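Local coordinates for protein phosphoserine aminotransferase (PDB 1W23) that catalyses the reversible, pyridoxal-phosphate-dependent transfer of an amino group between phosphoserine and 2-oxoglutarate in the biosynthesis of serine, at residues A[173-185]-A[254-267]. Residues are numbered along the deposited sequence; the frame is centred on the assembly and turned at random. Where two conformers were deposited one is given.
With MG (magnesium ion), chain D; PLP (pyridoxal-5'-phosphate), chain J.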
ATOM      1  N   MET A 173       5.604  15.610   6.875  1.00  8.38           N
ATOM      2  CA  MET A 173       4.466  16.514   6.683  1.00  8.94           C
ATOM      3  C   MET A 173       3.162  15.742   6.565  1.00  8.21           C
ATOM      4  O   MET A 173       2.182  16.253   5.979  1.00  8.86           O
ATOM      5  CB  MET A 173       4.643  17.448   5.473  1.00  9.23           C
ATOM      6  CG  MET A 173       5.946  18.306   5.618  1.00  9.36           C
ATOM      7  SD  MET A 173       5.924  19.601   4.366  1.00 12.74           S
ATOM      8  CE  MET A 173       7.362  20.568   4.854  1.00 13.02           C
ATOM      9  N   SER A 174       3.092  14.535   7.101  1.00  8.42           N
ATOM     10  CA  SER A 174       1.906  13.706   6.964  1.00  8.07           C
ATOM     11  C   SER A 174       0.612  14.433   7.256  1.00  8.34           C
ATOM     12  O   SER A 174      -0.354  14.282   6.492  1.00  9.65           O
ATOM     13  CB  SER A 174       1.986  12.509   7.881  1.00  9.13           C
ATOM     14  OG  SER A 174       3.022  11.604   7.514  1.00  9.23           O
ATOM     15  N   SER A 175       0.534  15.219   8.343  1.00  8.12           N
ATOM     16  CA  SER A 175      -0.745  15.767   8.747  1.00  8.37           C
ATOM     17  C   SER A 175      -0.960  17.227   8.365  1.00  9.13           C
ATOM     18  O   SER A 175      -2.013  17.782   8.717  1.00 10.25           O
ATOM     19  CB  SER A 175      -1.009  15.473  10.213  1.00  8.66           C
ATOM     20  OG  SER A 175       0.066  15.940  11.016  1.00  8.56           O
ATOM     21  N   ASP A 176      -0.077  17.846   7.570  1.00  8.66           N
ATOM     22  CA  ASP A 176      -0.365  19.176   7.041  1.00  8.77           C
ATOM     23  C   ASP A 176       0.123  19.417   5.627  1.00  8.69           C
ATOM     24  O   ASP A 176      -0.033  20.549   5.130  1.00  9.05           O
ATOM     25  CB  ASP A 176       0.117  20.308   7.958  1.00  8.83           C
ATOM     26  CG  ASP A 176       1.629  20.527   7.974  1.00  9.22           C
ATOM     27  OD1 ASP A 176       2.336  19.682   7.352  1.00  9.40           O
ATOM     28  OD2 ASP A 176       2.059  21.518   8.617  1.00 10.13           O
ATOM     29  N   ILE A 177       0.583  18.422   4.899  1.00  8.76           N
ATOM     30  CA  ILE A 177       1.025  18.685   3.508  1.00  9.05           C
ATOM     31  C   ILE A 177      -0.146  19.221   2.671  1.00  8.72           C
ATOM     32  O   ILE A 177      -1.254  18.732   2.708  1.00  9.03           O
ATOM     33  CB  ILE A 177       1.598  17.409   2.877  1.00  9.72           C
ATOM     34  CG1 ILE A 177       2.257  17.694   1.541  0.55 10.92           C
ATOM     35  CG2 ILE A 177       0.565  16.269   2.824  1.00 10.48           C
ATOM     36  CD1 ILE A 177       3.141  16.586   0.996  0.55 11.82           C
ATOM     37  N   LEU A 178       0.169  20.242   1.887  1.00  9.22           N
ATOM     38  CA  LEU A 178      -0.814  20.846   0.955  1.00  9.39           C
ATOM     39  C   LEU A 178      -2.063  21.347   1.646  1.00  9.01           C
ATOM     40  O   LEU A 178      -3.146  21.406   1.094  1.00  9.68           O
ATOM     41  CB  LEU A 178      -1.110  19.918  -0.227  1.00 10.34           C
ATOM     42  CG  LEU A 178      -1.767  20.496  -1.455  1.00 17.00           C
ATOM     43  CD1 LEU A 178      -1.406  21.903  -1.809  1.00 13.32           C
ATOM     44  CD2 LEU A 178      -1.561  19.540  -2.649  1.00 16.77           C
ATOM     45  N   SER A 179      -1.834  21.884   2.872  1.00  9.40           N
ATOM     46  CA  SER A 179      -2.847  22.669   3.581  1.00  9.41           C
ATOM     47  C   SER A 179      -2.620  24.181   3.471  1.00  9.32           C
ATOM     48  O   SER A 179      -3.422  24.950   3.989  1.00  9.67           O
ATOM     49  CB  SER A 179      -2.872  22.281   5.053  1.00  9.74           C
ATOM     50  OG  SER A 179      -1.646  22.577   5.694  1.00  9.99           O
ATOM     51  N   ARG A 180      -1.531  24.541   2.820  1.00  9.97           N
ATOM     52  CA  ARG A 180      -1.038  25.914   2.708  1.00 10.30           C
ATOM     53  C   ARG A 180       0.091  25.925   1.715  1.00 10.85           C
ATOM     54  O   ARG A 180       0.674  24.885   1.414  1.00 11.16           O
ATOM     55  CB  ARG A 180      -0.585  26.444   4.082  1.00 10.58           C
ATOM     56  CG  ARG A 180       0.413  25.531   4.782  1.00 10.64           C
ATOM     57  CD  ARG A 180       0.669  25.991   6.214  1.00 10.98           C
ATOM     58  NE  ARG A 180       1.597  25.018   6.833  1.00 10.90           N
ATOM     59  CZ  ARG A 180       2.243  25.241   7.982  1.00 10.91           C
ATOM     60  NH1 ARG A 180       2.060  26.361   8.703  1.00 11.31           N
ATOM     61  NH2 ARG A 180       3.120  24.320   8.438  1.00 10.87           N
ATOM     62  N   PRO A 181       0.483  27.110   1.232  1.00 11.02           N
ATOM     63  CA  PRO A 181       1.681  27.164   0.377  1.00 11.74           C
ATOM     64  C   PRO A 181       2.927  26.716   1.124  1.00 11.79           C
ATOM     65  O   PRO A 181       3.021  26.860   2.341  1.00 13.57           O
ATOM     66  CB  PRO A 181       1.753  28.651  -0.036  1.00 14.36           C
ATOM     67  CG  PRO A 181       0.329  29.130   0.091  1.00 13.65           C
ATOM     68  CD  PRO A 181      -0.148  28.421   1.370  1.00 12.33           C
ATOM     69  N   LEU A 182       3.895  26.231   0.360  1.00 11.65           N
ATOM     70  CA  LEU A 182       5.158  25.741   0.879  1.00 12.75           C
ATOM     71  C   LEU A 182       6.293  26.157  -0.035  1.00 13.68           C
ATOM     72  O   LEU A 182       6.146  25.965  -1.224  1.00 16.59           O
ATOM     73  CB  LEU A 182       5.000  24.222   0.943  0.70 16.23           C
ATOM     74  CG  LEU A 182       6.105  23.378   1.511  0.70 14.07           C
ATOM     75  CD1 LEU A 182       6.438  23.717   2.933  0.70 15.36           C
ATOM     76  CD2 LEU A 182       5.725  21.880   1.454  0.70 16.03           C
ATOM     77  N   LYS A 183       7.414  26.546   0.512  1.00 13.49           N
ATOM     78  CA  LYS A 183       8.677  26.781  -0.198  1.00 14.32           C
ATOM     79  C   LYS A 183       9.468  25.470  -0.178  1.00 12.59           C
ATOM     80  O   LYS A 183      10.232  25.221   0.772  1.00 13.37           O
ATOM     81  CB  LYS A 183       9.498  27.873   0.474  1.00 18.68           C
ATOM     82  CG  LYS A 183      10.864  28.224  -0.096  1.00 38.52           C
ATOM     83  CD  LYS A 183      11.474  29.540   0.459  1.00 51.70           C
ATOM     84  CE  LYS A 183      12.975  29.604   0.656  1.00 53.28           C
ATOM     85  NZ  LYS A 183      13.404  30.434   1.818  1.00 54.50           N
ATOM     86  N   VAL A 184       9.224  24.632  -1.194  1.00 12.54           N
ATOM     87  CA  VAL A 184       9.804  23.284  -1.239  1.00 12.50           C
ATOM     88  C   VAL A 184      11.329  23.343  -1.224  1.00 12.36           C
ATOM     89  O   VAL A 184      11.960  22.442  -0.672  1.00 12.87           O
ATOM     90  CB  VAL A 184       9.199  22.538  -2.423  1.00 12.78           C
ATOM     91  CG1 VAL A 184       9.933  21.258  -2.725  1.00 14.01           C
ATOM     92  CG2 VAL A 184       7.719  22.268  -2.198  1.00 14.78           C
ATOM     93  N   ASN A 185      11.909  24.408  -1.844  1.00 13.25           N
ATOM     94  CA  ASN A 185      13.364  24.441  -1.898  1.00 13.84           C
ATOM     95  C   ASN A 185      14.032  24.628  -0.549  1.00 13.04           C
ATOM     96  O   ASN A 185      15.270  24.549  -0.488  1.00 15.41           O
ATOM     97  CB  ASN A 185      13.787  25.439  -2.950  1.00 18.66           C
ATOM     98  CG  ASN A 185      13.604  26.844  -2.582  1.00 21.36           C
ATOM     99  OD1 ASN A 185      13.311  27.212  -1.458  1.00 26.28           O
ATOM    100  ND2 ASN A 185      13.834  27.589  -3.661  1.00 29.11           N
ATOM    101  N   ILE A 254      -8.505  20.083  -4.944  1.00  9.32           N
ATOM    102  CA  ILE A 254      -7.751  21.175  -4.364  1.00  9.33           C
ATOM    103  C   ILE A 254      -7.534  22.270  -5.393  1.00  9.67           C
ATOM    104  O   ILE A 254      -7.677  23.460  -5.116  1.00  9.79           O
ATOM    105  CB  ILE A 254      -6.427  20.699  -3.726  1.00  9.72           C
ATOM    106  CG1 ILE A 254      -6.668  19.683  -2.593  1.00 10.08           C
ATOM    107  CG2 ILE A 254      -5.625  21.884  -3.212  1.00 11.22           C
ATOM    108  CD1 ILE A 254      -5.384  19.067  -2.036  1.00 12.07           C
ATOM    109  N   LYS A 255      -7.096  21.861  -6.595  1.00  9.87           N
ATOM    110  CA  LYS A 255      -6.855  22.828  -7.662  1.00 10.64           C
ATOM    111  C   LYS A 255      -8.136  23.566  -8.003  1.00 10.58           C
ATOM    112  O   LYS A 255      -8.108  24.810  -8.162  1.00 11.41           O
ATOM    113  CB  LYS A 255      -6.280  22.083  -8.901  1.00 11.05           C
ATOM    114  CG  LYS A 255      -6.080  23.039 -10.089  1.00 12.93           C
ATOM    115  CD  LYS A 255      -5.328  22.396 -11.228  1.00 14.45           C
ATOM    116  CE  LYS A 255      -5.243  23.288 -12.441  1.00 16.65           C
ATOM    117  NZ  LYS A 255      -4.392  22.656 -13.497  1.00 17.63           N
ATOM    118  N   ASP A 256      -9.255  22.872  -8.158  1.00 10.58           N
ATOM    119  CA  ASP A 256     -10.523  23.500  -8.559  1.00 12.18           C
ATOM    120  C   ASP A 256     -10.933  24.569  -7.573  1.00 11.64           C
ATOM    121  O   ASP A 256     -11.513  25.580  -7.967  1.00 13.87           O
ATOM    122  CB  ASP A 256     -11.592  22.414  -8.661  1.00 12.13           C
ATOM    123  CG  ASP A 256     -11.455  21.502  -9.891  1.00 11.81           C
ATOM    124  OD1 ASP A 256     -10.639  21.812 -10.773  1.00 12.81           O
ATOM    125  OD2 ASP A 256     -12.178  20.485  -9.897  1.00 14.06           O
ATOM    126  N   LEU A 257     -10.656  24.384  -6.274  1.00 10.39           N
ATOM    127  CA  LEU A 257     -11.084  25.318  -5.239  1.00 10.86           C
ATOM    128  C   LEU A 257     -10.123  26.484  -5.076  1.00 10.71           C
ATOM    129  O   LEU A 257     -10.380  27.375  -4.257  1.00 11.60           O
ATOM    130  CB  LEU A 257     -11.377  24.538  -3.944  0.50 12.79           C
ATOM    131  CG  LEU A 257     -12.827  23.994  -3.935  0.50 16.11           C
ATOM    132  CD1 LEU A 257     -13.151  22.951  -4.999  0.50 16.33           C
ATOM    133  CD2 LEU A 257     -13.088  23.461  -2.543  0.50 20.67           C
ATOM    134  N   GLY A 258      -9.013  26.517  -5.851  1.00 10.27           N
ATOM    135  CA  GLY A 258      -8.101  27.640  -5.830  1.00 11.05           C
ATOM    136  C   GLY A 258      -6.713  27.325  -5.290  1.00 10.83           C
ATOM    137  O   GLY A 258      -5.932  28.230  -5.019  1.00 12.72           O
ATOM    138  N   GLY A 259      -6.365  26.061  -5.140  1.00  9.94           N
ATOM    139  CA  GLY A 259      -5.025  25.703  -4.788  1.00 10.45           C
ATOM    140  C   GLY A 259      -4.684  25.932  -3.329  1.00 10.20           C
ATOM    141  O   GLY A 259      -5.543  26.072  -2.464  1.00 10.52           O
ATOM    142  N   ALA A 260      -3.364  25.940  -3.067  1.00 11.36           N
ATOM    143  CA  ALA A 260      -2.871  26.000  -1.713  1.00 10.71           C
ATOM    144  C   ALA A 260      -3.238  27.283  -1.024  1.00 10.48           C
ATOM    145  O   ALA A 260      -3.485  27.291   0.199  1.00 10.59           O
ATOM    146  CB  ALA A 260      -1.352  25.803  -1.733  1.00 13.04           C
ATOM    147  N   GLU A 261      -3.230  28.423  -1.724  1.00 12.15           N
ATOM    148  CA  GLU A 261      -3.587  29.690  -1.087  1.00 12.40           C
ATOM    149  C   GLU A 261      -5.033  29.677  -0.653  1.00 11.35           C
ATOM    150  O   GLU A 261      -5.418  30.150   0.437  1.00 12.52           O
ATOM    151  CB  GLU A 261      -3.322  30.883  -2.030  1.00 16.75           C
ATOM    152  CG  GLU A 261      -1.887  31.115  -2.342  1.00 24.11           C
ATOM    153  CD  GLU A 261      -1.698  32.504  -2.970  1.00 33.14           C
ATOM    154  OE1 GLU A 261      -2.676  33.202  -3.381  1.00 45.20           O
ATOM    155  OE2 GLU A 261      -0.514  32.945  -3.038  1.00 43.91           O
ATOM    156  N   ALA A 262      -5.923  29.149  -1.516  1.00 10.50           N
ATOM    157  CA  ALA A 262      -7.355  29.143  -1.172  1.00 10.61           C
ATOM    158  C   ALA A 262      -7.636  28.195  -0.037  1.00 10.46           C
ATOM    159  O   ALA A 262      -8.454  28.505   0.837  1.00 10.70           O
ATOM    160  CB  ALA A 262      -8.221  28.796  -2.380  1.00 11.79           C
ATOM    161  N   ILE A 263      -6.976  27.042  -0.028  1.00 10.01           N
ATOM    162  CA  ILE A 263      -7.257  26.064   1.007  1.00  9.81           C
ATOM    163  C   ILE A 263      -6.724  26.589   2.332  1.00  9.92           C
ATOM    164  O   ILE A 263      -7.339  26.333   3.406  1.00 10.32           O
ATOM    165  CB  ILE A 263      -6.810  24.654   0.660  1.00 10.89           C
ATOM    166  CG1 ILE A 263      -7.620  23.611   1.485  0.60 12.82           C
ATOM    167  CG2 ILE A 263      -5.353  24.390   0.902  1.00 12.26           C
ATOM    168  CD1 ILE A 263      -9.089  23.453   1.226  0.60 15.07           C
ATOM    169  N   ALA A 264      -5.599  27.318   2.350  1.00  9.84           N
ATOM    170  CA  ALA A 264      -5.138  27.920   3.603  1.00 10.32           C
ATOM    171  C   ALA A 264      -6.165  28.891   4.178  1.00  9.91           C
ATOM    172  O   ALA A 264      -6.395  28.895   5.382  1.00 10.84           O
ATOM    173  CB  ALA A 264      -3.830  28.678   3.399  1.00 11.02           C
ATOM    174  N   LYS A 265      -6.791  29.713   3.322  1.00 10.27           N
ATOM    175  CA  LYS A 265      -7.830  30.616   3.792  1.00 10.79           C
ATOM    176  C   LYS A 265      -8.990  29.836   4.443  1.00 10.70           C
ATOM    177  O   LYS A 265      -9.462  30.191   5.543  1.00 11.33           O
ATOM    178  CB  LYS A 265      -8.373  31.445   2.621  1.00 11.85           C
ATOM    179  CG  LYS A 265      -9.459  32.430   2.940  1.00 15.07           C
ATOM    180  CD  LYS A 265      -9.915  33.137   1.642  0.50 18.30           C
ATOM    181  CE  LYS A 265     -11.253  33.846   1.930  0.50 22.50           C
ATOM    182  NZ  LYS A 265     -10.996  35.012   2.804  0.50 29.72           N
ATOM    183  N   GLN A 266      -9.448  28.756   3.792  1.00 10.52           N
ATOM    184  CA  GLN A 266     -10.507  27.925   4.306  1.00 10.49           C
ATOM    185  C   GLN A 266     -10.097  27.301   5.629  1.00  9.97           C
ATOM    186  O   GLN A 266     -10.893  27.254   6.588  1.00 10.88           O
ATOM    187  CB  GLN A 266     -10.883  26.818   3.324  0.50 11.91           C
ATOM    188  CG  GLN A 266     -11.555  27.233   2.031  0.50 14.40           C
ATOM    189  CD  GLN A 266     -13.070  27.282   2.199  0.50 16.83           C
ATOM    190  OE1 GLN A 266     -13.596  28.293   2.659  0.50 19.82           O
ATOM    191  NE2 GLN A 266     -13.868  26.273   1.881  0.50 18.91           N
ATOM    192  N   ASN A 267      -8.890  26.791   5.702  1.00 10.05           N
ATOM    193  CA  ASN A 267      -8.392  26.078   6.877  1.00  9.76           C
ATOM    194  C   ASN A 267      -8.253  27.044   8.066  1.00  9.84           C
ATOM    195  O   ASN A 267      -8.599  26.691   9.207  1.00  9.85           O
ATOM    196  CB  ASN A 267      -7.077  25.384   6.568  1.00  9.52           C
ATOM    197  CG  ASN A 267      -7.267  24.167   5.653  1.00  9.42           C
ATOM    198  OD1 ASN A 267      -8.331  23.583   5.577  1.00 10.89           O
ATOM    199  ND2 ASN A 267      -6.166  23.806   4.961  1.00  9.75           N
TER
HETATM  200 MG    MG D1361     -10.069  21.003 -12.483  1.00 15.82          MG
HETATM  201  N1  PLP J1367       3.713  10.896  10.998  1.00  8.51           N
HETATM  202  C2  PLP J1367       2.629  11.701  11.304  1.00  8.34           C
HETATM  203  C2A PLP J1367       2.911  13.139  11.538  1.00 10.14           C
HETATM  204  C3  PLP J1367       1.358  11.151  11.364  1.00  9.86           C
HETATM  205  O3  PLP J1367       0.327  11.920  11.629  1.00 11.51           O
HETATM  206  C4  PLP J1367       1.177   9.738  11.131  1.00 10.95           C
HETATM  207  C4A PLP J1367      -0.202   9.180  11.132  1.00 21.32           C
HETATM  208  C5  PLP J1367       2.304   8.963  10.812  1.00  9.55           C
HETATM  209  C6  PLP J1367       3.552   9.563  10.779  1.00  8.90           C
HETATM  210  C5A PLP J1367       2.228   7.482  10.580  1.00 11.59           C
HETATM  211  O4P PLP J1367       1.734   7.245   9.210  1.00  9.59           O
HETATM  212  P   PLP J1367       1.477   5.710   8.717  1.00  8.60           P
HETATM  213  O1P PLP J1367       0.416   5.146   9.611  1.00  8.88           O
HETATM  214  O2P PLP J1367       2.801   4.974   8.858  1.00  9.14           O
HETATM  215  O3P PLP J1367       1.083   5.930   7.265  1.00 10.00           O
HETATM  216  O   HOH W   1     -11.170  19.387 -12.043  1.00 22.40           O
HETATM  217  O   HOH W   2      -9.020  22.773 -12.881  1.00 19.11           O
HETATM  218  O   HOH W   3      -9.317  20.118 -14.175  1.00 21.78           O
HETATM  219  O   HOH W   4      -8.467  20.233 -11.362  1.00 14.60           O
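N267 donates from ND2 to the backbone O of S179 at 3.1 Å, the one hydrogen bond across the contact. Its N-H...O angle of 143° shows a bent bond, yet ND2 lies in the carbonyl plane, on a lone pair. The same amide is held from outside, ND2 also bonding N339 OD1 and OD1 accepting from K270 NZ. S179 O receives a CA-H...O contact from A264 CA at 3.5 Å as well, while I263 CG2 lies against the O atoms of L178 and S179. A260 CB fits against the R180–P181 peptide, and P181 CG touches E261 CG at 3.8 Å, the two side chains crossing nearly at right angles. L178, with CG anti to the backbone N (chi1 -163°), sends CD2 tip to tip against I254 CD1 at 3.9 Å and lays CD1 on A260 CB. In this class-V aminotransferase, the contact joins the loop between strands 169-172 and 189-193 of the large mixed sheet to helix 259-279 and the end of helix 241-256, where G258 forms a Schellman motif. A leucine in place of N267 would probably leave S179 O without its side-chain donor and K270 without this acceptor. S179 closes the type II turn D176–S179, with OG on D176 O at 2.7 Å, and R180 NH2 forms a salt bridge to D176 OD2 (3.0 Å). S174, in the same loop, belongs to the PLP pocket, its CB 3.6 Å from PLP C2.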